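Uncharacterized protein (Klebsiella pneumoniae, PDB 2A2L) is of unknown function but belongs to the HbpS-like family of haem-degrading proteins, and may therefore bind or break down haem. Local coordinates at residues 82-87 and 92-97; 110-115 and 139-144; 44-49 and 62-67. All coordinates share one frame; numbering follows the deposited sequence.

Contact 1. Residues 82-87 and 92-97; sequences SAVQPG and GLQLTN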
loop_
_atom_site.group_PDB
_atom_site.type_symbol
_atom_site.label_atom_id
_atom_site.label_comp_id
_atom_site.label_asym_id
_atom_site.label_seq_id
_atom_site.Cartn_x
_atom_site.Cartn_y
_atom_site.Cartn_z
ATOM N N SER A 82 23.410 -4.425 -14.658
ATOM C CA SER A 82 23.743 -3.708 -15.894
ATOM C C SER A 82 22.530 -3.361 -16.770
ATOM O O SER A 82 22.549 -2.373 -17.504
ATOM C CB SER A 82 24.773 -4.493 -16.706
ATOM O OG SER A 82 24.519 -5.889 -16.614
ATOM N N ALA A 83 21.478 -4.165 -16.690
ATOM C CA ALA A 83 20.298 -3.955 -17.528
ATOM C C ALA A 83 19.377 -2.826 -17.035
ATOM O O ALA A 83 18.567 -2.302 -17.803
ATOM C CB ALA A 83 19.505 -5.281 -17.690
ATOM N N VAL A 84 19.511 -2.449 -15.767
ATOM C CA VAL A 84 18.559 -1.543 -15.128
ATOM C C VAL A 84 19.066 -0.120 -14.882
ATOM O O VAL A 84 18.351 0.696 -14.310
ATOM C CB VAL A 84 17.973 -2.139 -13.825
ATOM C CG1 VAL A 84 17.352 -3.526 -14.105
ATOM C CG2 VAL A 84 19.060 -2.246 -12.743
ATOM N N GLN A 85 20.292 0.162 -15.327
ATOM C CA GLN A 85 20.893 1.500 -15.241
ATOM C C GLN A 85 20.102 2.449 -16.141
ATOM O O GLN A 85 19.588 2.012 -17.181
ATOM C CB GLN A 85 22.369 1.471 -15.704
ATOM C CG GLN A 85 23.296 0.518 -14.934
ATOM C CD GLN A 85 23.173 0.649 -13.433
ATOM O OE1 GLN A 85 23.499 1.693 -12.835
ATOM N NE2 GLN A 85 22.651 -0.385 -12.812
ATOM N N PRO A 86 19.984 3.738 -15.745
ATOM C CA PRO A 86 19.492 4.774 -16.667
ATOM C C PRO A 86 20.083 4.569 -18.059
ATOM O O PRO A 86 21.270 4.268 -18.173
ATOM C CB PRO A 86 20.027 6.080 -16.055
ATOM C CG PRO A 86 20.270 5.773 -14.585
ATOM C CD PRO A 86 20.269 4.278 -14.396
ATOM N N GLY A 87 19.268 4.676 -19.101
ATOM C CA GLY A 87 19.761 4.453 -20.451
ATOM C C GLY A 87 19.836 3.008 -20.939
ATOM O O GLY A 87 20.010 2.787 -22.134
ATOM N N GLY A 92 13.939 0.840 -15.080
ATOM C CA GLY A 92 12.597 0.906 -14.501
ATOM C C GLY A 92 12.034 -0.440 -14.063
ATOM O O GLY A 92 10.969 -0.502 -13.468
ATOM N N LEU A 93 12.758 -1.521 -14.340
ATOM C CA LEU A 93 12.431 -2.843 -13.798
ATOM C C LEU A 93 12.339 -2.873 -12.277
ATOM O O LEU A 93 11.585 -3.680 -11.689
ATOM C CB LEU A 93 13.476 -3.844 -14.252
ATOM C CG LEU A 93 13.205 -5.305 -13.933
ATOM C CD1 LEU A 93 11.830 -5.716 -14.432
ATOM C CD2 LEU A 93 14.283 -6.164 -14.525
ATOM N N GLN A 94 13.105 -1.988 -11.648
ATOM C CA GLN A 94 13.249 -1.934 -10.205
ATOM C C GLN A 94 12.008 -1.309 -9.532
ATOM O O GLN A 94 11.872 -1.344 -8.287
ATOM C CB GLN A 94 14.500 -1.126 -9.857
ATOM C CG GLN A 94 14.547 0.259 -10.523
ATOM C CD GLN A 94 15.382 0.254 -11.776
ATOM O OE1 GLN A 94 15.134 -0.540 -12.689
ATOM N NE2 GLN A 94 16.403 1.122 -11.826
ATOM N N LEU A 95 11.117 -0.753 -10.362
ATOM C CA LEU A 95 9.900 -0.121 -9.897
ATOM C C LEU A 95 8.703 -1.058 -9.951
ATOM O O LEU A 95 7.681 -0.816 -9.322
ATOM C CB LEU A 95 9.640 1.156 -10.679
ATOM C CG LEU A 95 10.699 2.222 -10.378
ATOM C CD1 LEU A 95 10.556 3.375 -11.340
ATOM C CD2 LEU A 95 10.558 2.725 -8.939
ATOM N N THR A 96 8.855 -2.156 -10.676
ATOM C CA THR A 96 7.771 -3.134 -10.813
ATOM C C THR A 96 7.695 -4.104 -9.638
ATOM O O THR A 96 8.557 -4.094 -8.763
ATOM C CB THR A 96 7.868 -3.896 -12.138
ATOM O OG1 THR A 96 8.756 -5.009 -11.996
ATOM C CG2 THR A 96 8.342 -2.978 -13.228
ATOM N N ASN A 97 6.624 -4.898 -9.599
ATOM C CA ASN A 97 6.418 -5.908 -8.570
ATOM C C ASN A 97 6.502 -5.422 -7.128
ATOM O O ASN A 97 7.131 -6.071 -6.289
ATOM C CB ASN A 97 7.392 -7.055 -8.782
ATOM C CG ASN A 97 7.017 -7.887 -9.932
ATOM O OD1 ASN A 97 6.198 -8.781 -9.799
ATOM N ND2 ASN A 97 7.578 -7.586 -11.100
#
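The carboxamide of Q94 is the flat group of this contact. V84 O lies in its plane at the NE2 end, V84 CB stands off the plane on one side, and G92 N off it on the other. Q94 NE2 donates to V84 O at 3.2 Å, nearly straight at 167°, with the donor tilted from the carbonyl plane of V84. Both segments belong to the long excursion between helix 59-72 and strand 107-111 of this HbpS-like chain, a loop closed here by a side chain-to-backbone bond. At the amide's other end, Q94 OE1 comes 3.5 Å from V84 CB. Q94 reaches V84 because its chain leaves the backbone with CG between N and the carbonyl carbon (chi1 53°) and then bends sharply at chi2, -98°. The amide's own rotation leaves OE1 near its own segment, where G92 N makes a weak bond to it from well out of the amide plane. The loop sits far from the chain's centre. I103 of the same chain lies on V84, while I62 of a second subunit packs on L93 and Y91 of a third on Q94. Beside the amide, V84 CG1 rests 3.9 Å from L93 CB.

Contact 2. Residues 110-115 and 139-144; sequences VIFNEQ and DCFSAL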
loop_
_atom_site.group_PDB
_atom_site.type_symbol
_atom_site.label_atom_id
_atom_site.label_comp_id
_atom_site.label_asym_id
_atom_site.label_seq_id
_atom_site.Cartn_x
_atom_site.Cartn_y
_atom_site.Cartn_z
ATOM N N VAL A 110 18.712 -21.578 -6.837
ATOM C CA VAL A 110 19.255 -22.894 -6.520
ATOM C C VAL A 110 18.916 -23.832 -7.674
ATOM O O VAL A 110 17.740 -24.046 -7.964
ATOM C CB VAL A 110 18.640 -23.465 -5.213
ATOM C CG1 VAL A 110 19.222 -24.839 -4.900
ATOM C CG2 VAL A 110 18.858 -22.520 -4.047
ATOM N N ILE A 111 19.939 -24.372 -8.324
ATOM C CA ILE A 111 19.749 -25.166 -9.538
ATOM C C ILE A 111 20.017 -26.655 -9.298
ATOM O O ILE A 111 21.154 -27.075 -9.047
ATOM C CB ILE A 111 20.641 -24.665 -10.692
ATOM C CG1 ILE A 111 20.227 -23.254 -11.118
ATOM C CG2 ILE A 111 20.643 -25.649 -11.863
ATOM C CD1 ILE A 111 21.408 -22.333 -11.304
ATOM N N PHE A 112 18.964 -27.448 -9.386
ATOM C CA PHE A 112 19.074 -28.885 -9.206
ATOM C C PHE A 112 18.454 -29.567 -10.423
ATOM O O PHE A 112 17.278 -29.349 -10.721
ATOM C CB PHE A 112 18.337 -29.296 -7.935
ATOM C CG PHE A 112 18.782 -30.628 -7.345
ATOM C CD1 PHE A 112 20.136 -30.929 -7.172
ATOM C CD2 PHE A 112 17.834 -31.546 -6.901
ATOM C CE1 PHE A 112 20.537 -32.134 -6.603
ATOM C CE2 PHE A 112 18.222 -32.759 -6.321
ATOM C CZ PHE A 112 19.579 -33.053 -6.175
ATOM N N ASN A 113 19.256 -30.373 -11.124
ATOM C CA ASN A 113 18.799 -31.175 -12.260
ATOM C C ASN A 113 18.303 -30.246 -13.351
ATOM O O ASN A 113 17.160 -30.363 -13.822
ATOM C CB ASN A 113 17.703 -32.187 -11.869
ATOM C CG ASN A 113 18.103 -33.084 -10.696
ATOM O OD1 ASN A 113 19.264 -33.496 -10.577
ATOM N ND2 ASN A 113 17.131 -33.399 -9.829
ATOM N N GLU A 114 19.160 -29.300 -13.722
ATOM C CA GLU A 114 18.834 -28.342 -14.771
ATOM C C GLU A 114 17.443 -27.677 -14.578
ATOM O O GLU A 114 16.578 -27.694 -15.464
ATOM C CB GLU A 114 18.990 -29.031 -16.128
ATOM C CG GLU A 114 20.470 -29.313 -16.479
ATOM C CD GLU A 114 20.641 -30.546 -17.360
ATOM O OE1 GLU A 114 19.637 -31.265 -17.574
ATOM O OE2 GLU A 114 21.779 -30.793 -17.834
ATOM N N GLN A 115 17.248 -27.109 -13.392
ATOM C CA GLN A 115 15.944 -26.661 -12.941
ATOM C C GLN A 115 16.129 -25.794 -11.716
ATOM O O GLN A 115 16.998 -26.065 -10.876
ATOM C CB GLN A 115 15.101 -27.868 -12.557
ATOM C CG GLN A 115 13.597 -27.648 -12.584
ATOM C CD GLN A 115 12.878 -28.735 -11.822
ATOM O OE1 GLN A 115 11.747 -28.558 -11.386
ATOM N NE2 GLN A 115 13.546 -29.871 -11.640
ATOM N N ASP A 139 26.958 -23.997 -2.386
ATOM C CA ASP A 139 28.015 -24.982 -2.200
ATOM C C ASP A 139 27.730 -25.979 -1.074
ATOM O O ASP A 139 28.167 -27.141 -1.144
ATOM C CB ASP A 139 29.340 -24.270 -1.918
ATOM C CG ASP A 139 30.064 -23.875 -3.175
ATOM O OD1 ASP A 139 29.706 -24.397 -4.251
ATOM O OD2 ASP A 139 31.003 -23.048 -3.086
ATOM N N CYS A 140 27.027 -25.520 -0.034
ATOM C CA CYS A 140 26.541 -26.407 1.024
ATOM C C CYS A 140 25.452 -27.313 0.450
ATOM O O CYS A 140 25.486 -28.539 0.636
ATOM C CB CYS A 140 26.031 -25.590 2.227
ATOM S SG CYS A 140 24.946 -26.437 3.455
ATOM N N PHE A 141 24.515 -26.707 -0.284
ATOM C CA PHE A 141 23.372 -27.439 -0.816
ATOM C C PHE A 141 23.853 -28.642 -1.605
ATOM O O PHE A 141 23.472 -29.775 -1.308
ATOM C CB PHE A 141 22.474 -26.550 -1.690
ATOM C CG PHE A 141 21.443 -27.321 -2.488
ATOM C CD1 PHE A 141 20.318 -27.848 -1.868
ATOM C CD2 PHE A 141 21.609 -27.528 -3.851
ATOM C CE1 PHE A 141 19.378 -28.561 -2.588
ATOM C CE2 PHE A 141 20.673 -28.250 -4.581
ATOM C CZ PHE A 141 19.556 -28.763 -3.946
ATOM N N SER A 142 24.710 -28.395 -2.591
ATOM C CA SER A 142 25.058 -29.418 -3.567
ATOM C C SER A 142 25.788 -30.589 -2.928
ATOM O O SER A 142 25.793 -31.687 -3.473
ATOM C CB SER A 142 25.882 -28.824 -4.710
ATOM O OG SER A 142 26.892 -27.964 -4.233
ATOM N N ALA A 143 26.373 -30.342 -1.756
ATOM C CA ALA A 143 27.126 -31.345 -0.992
ATOM C C ALA A 143 26.234 -32.331 -0.229
ATOM O O ALA A 143 26.591 -33.509 -0.065
ATOM C CB ALA A 143 28.092 -30.648 -0.025
ATOM N N LEU A 144 25.086 -31.837 0.237
ATOM C CA LEU A 144 24.124 -32.606 1.045
ATOM C C LEU A 144 23.739 -33.991 0.485
ATOM O O LEU A 144 23.541 -34.149 -0.724
ATOM C CB LEU A 144 22.853 -31.768 1.276
ATOM C CG LEU A 144 22.872 -30.784 2.444
ATOM C CD1 LEU A 144 21.988 -29.570 2.173
ATOM C CD2 LEU A 144 22.449 -31.477 3.708
#
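F112 and F141 form the aromatic half of this contact, a T-shaped (edge-to-face) pair. The edge of F141 points at the face of F112, with ring centroids 5.3 Å apart and planes at 79°. CZ of F141 stands over the face of F112, offset toward the rim, while its neighbour CE2 comes 3.8 Å from F112 CD1. On the opposite face of F112 lies an atom of its own turn, N113 OD1, 4.2 Å above the plane and over the ring centre. The F112 ring is thus bracketed between the helix and the turn after strand 107-111.

The aliphatic half is a CH-pi contact. CG1 of V110 sits over one face of the F141 ring, 3.8 Å from its centroid and 17° off the ring normal, with F141 CE2 and CD2 as its nearest atoms. The branch that touches is the one set anti to the backbone N of V110 (chi1 -180°). V110 and F112 alternate with I111 along the chain, so both turn to the helix while I111 points away.

These contacts fasten the end of helix 127-143 to strand 107-111, an outer strand of the chain's antiparallel sheet, and to the beta-hairpin turn that leads into strand 116-123. I117 of that strand and I12 of strand 6-12 extend the apolar patch. The chain's end also meets a fourth subunit, whose K5 makes a cation-pi contact with F141 and donates through NZ to F141 O and L144 O.

Chemically, F141 is used twice. Within the chain its face meets the strand through V110 and its edge the turn through F112, by dispersion and weak ring electrostatics; across the interface its pi system and carbonyl probably help to stabilise the ammonium group of K5 of the fourth subunit.

Contact 3. Residues 44-49 and 62-67; sequences GNTLLI and ISLNKA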
loop_
_atom_site.group_PDB
_atom_site.type_symbol
_atom_site.label_atom_id
_atom_site.label_comp_id
_atom_site.label_asym_id
_atom_site.label_seq_id
_atom_site.Cartn_x
_atom_site.Cartn_y
_atom_site.Cartn_z
ATOM N N GLY A 44 8.586 -19.383 -5.120
ATOM C CA GLY A 44 8.964 -18.085 -4.600
ATOM C C GLY A 44 8.527 -17.871 -3.174
ATOM O O GLY A 44 8.634 -16.758 -2.642
ATOM N N ASN A 45 8.056 -18.936 -2.532
ATOM C CA ASN A 45 7.446 -18.815 -1.220
ATOM C C ASN A 45 8.398 -19.023 -0.060
ATOM O O ASN A 45 9.168 -19.975 -0.047
ATOM C CB ASN A 45 6.234 -19.737 -1.115
ATOM C CG ASN A 45 5.145 -19.340 -2.080
ATOM O OD1 ASN A 45 4.710 -18.179 -2.102
ATOM N ND2 ASN A 45 4.713 -20.284 -2.904
ATOM N N THR A 46 8.308 -18.117 0.911
ATOM C CA THR A 46 9.207 -18.043 2.017
ATOM C C THR A 46 9.267 -19.402 2.696
ATOM O O THR A 46 8.243 -19.924 3.123
ATOM C CB THR A 46 8.715 -16.994 3.013
ATOM O OG1 THR A 46 8.304 -15.830 2.301
ATOM C CG2 THR A 46 9.791 -16.622 3.988
ATOM N N LEU A 47 10.459 -19.986 2.751
ATOM C CA LEU A 47 10.697 -21.150 3.602
ATOM C C LEU A 47 11.342 -20.653 4.876
ATOM O O LEU A 47 10.837 -20.897 5.955
ATOM C CB LEU A 47 11.635 -22.156 2.918
ATOM C CG LEU A 47 11.109 -23.021 1.780
ATOM C CD1 LEU A 47 12.253 -23.822 1.136
ATOM C CD2 LEU A 47 10.030 -23.948 2.289
ATOM N N LEU A 48 12.457 -19.941 4.743
ATOM C CA LEU A 48 13.228 -19.494 5.896
ATOM C C LEU A 48 13.642 -18.028 5.762
ATOM O O LEU A 48 14.024 -17.588 4.677
ATOM C CB LEU A 48 14.471 -20.355 6.059
ATOM C CG LEU A 48 15.217 -20.248 7.388
ATOM C CD1 LEU A 48 15.584 -21.646 7.836
ATOM C CD2 LEU A 48 16.473 -19.409 7.226
ATOM N N ILE A 49 13.565 -17.295 6.877
ATOM C CA ILE A 49 14.308 -16.036 7.070
ATOM C C ILE A 49 15.027 -16.039 8.412
ATOM O O ILE A 49 14.396 -16.246 9.430
ATOM C CB ILE A 49 13.373 -14.824 7.063
ATOM C CG1 ILE A 49 12.713 -14.664 5.706
ATOM C CG2 ILE A 49 14.108 -13.548 7.511
ATOM C CD1 ILE A 49 11.589 -13.609 5.697
ATOM N N ILE A 62 15.049 -6.885 2.211
ATOM C CA ILE A 62 16.091 -7.031 1.191
ATOM C C ILE A 62 16.476 -8.490 0.967
ATOM O O ILE A 62 16.447 -8.968 -0.160
ATOM C CB ILE A 62 17.387 -6.247 1.532
ATOM C CG1 ILE A 62 17.106 -4.756 1.629
ATOM C CG2 ILE A 62 18.453 -6.517 0.462
ATOM C CD1 ILE A 62 18.193 -3.993 2.369
ATOM N N SER A 63 16.839 -9.187 2.037
ATOM C CA SER A 63 17.313 -10.570 1.919
ATOM C C SER A 63 16.267 -11.510 1.344
ATOM O O SER A 63 16.567 -12.289 0.429
ATOM C CB SER A 63 17.823 -11.095 3.261
ATOM O OG SER A 63 17.697 -12.507 3.315
ATOM N N LEU A 64 15.042 -11.434 1.871
ATOM C CA LEU A 64 13.880 -12.133 1.268
ATOM C C LEU A 64 13.694 -11.805 -0.208
ATOM O O LEU A 64 13.612 -12.686 -1.054
ATOM C CB LEU A 64 12.585 -11.855 2.047
ATOM C CG LEU A 64 11.331 -12.631 1.626
ATOM C CD1 LEU A 64 11.533 -14.128 1.823
ATOM C CD2 LEU A 64 10.041 -12.138 2.327
ATOM N N ASN A 65 13.655 -10.535 -0.548
ATOM C CA ASN A 65 13.380 -10.196 -1.944
ATOM C C ASN A 65 14.472 -10.525 -2.932
ATOM O O ASN A 65 14.190 -10.740 -4.102
ATOM C CB ASN A 65 12.942 -8.756 -2.073
ATOM C CG ASN A 65 11.698 -8.495 -1.310
ATOM O OD1 ASN A 65 10.767 -9.325 -1.298
ATOM N ND2 ASN A 65 11.663 -7.361 -0.641
ATOM N N LYS A 66 15.709 -10.566 -2.454
ATOM C CA LYS A 66 16.803 -11.097 -3.251
ATOM C C LYS A 66 16.536 -12.541 -3.582
ATOM O O LYS A 66 16.796 -12.949 -4.690
ATOM C CB LYS A 66 18.152 -10.963 -2.535
ATOM C CG LYS A 66 18.687 -9.540 -2.488
ATOM C CD LYS A 66 19.912 -9.440 -1.595
ATOM C CE LYS A 66 20.740 -8.189 -1.871
ATOM N NZ LYS A 66 21.912 -8.161 -0.942
ATOM N N ALA A 67 15.994 -13.308 -2.637
ATOM C CA ALA A 67 15.715 -14.720 -2.907
ATOM C C ALA A 67 14.572 -14.806 -3.918
ATOM O O ALA A 67 14.669 -15.500 -4.938
ATOM C CB ALA A 67 15.375 -15.492 -1.615
#
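L64 leaves its helix with CG anti to the backbone N (chi1 -174°), which carries CG out to the strand, chi2 then setting where its two methyls lie. I49 sends CG1 beside its own backbone N (chi1 -64°) and extends on to CD1 through chi2 of 170°, meeting the leucine at about a right angle. The shared point is L64 CD1. T46 OG1 and T46 CG2 each lie 3.7 Å from it, and I49 CD1 is 3.9 Å away. The second methyl, L64 CD2, stands 4.0 Å from I49 CD1, so the isoleucine end touches both branches of the leucine; T46 OG1 is 4.1 Å from L64 CD2.

Here helix 59-72 packs against the antiparallel sheet, on one of its two outermost strands within the chain, 46-51. Between the two touching residues the strand carries a classic beta bulge, L47 and L48 both facing V39 of strand 36-41. L64 also packs on V40 of strand 36-41. At a fifth subunit the sheet continues, since L48 and I49 pair antiparallel with a strand of that chain, and T46 O accepts from its R51 NE.

Contacts 2 and 3 both pack a helix on an outer strand of the four-stranded antiparallel sheet, but at opposite edges of the sheet within the chain: helix 127-143 on 107-111, helix 59-72 on 46-51. Contact 3 lies nearest the chain's centre yet is only partly buried; contact 2 lies farther out but is buried. Contact 1 is farthest, its centre about 19 Å away, and is nonetheless buried in the assembly, where other subunits pack on it. It alone has a hydrogen bond between its segments, fitting a loop without regular strand pairing, whereas contact 2 relies on two aromatic rings and a valine methyl and contact 3 mainly on aliphatic methyls.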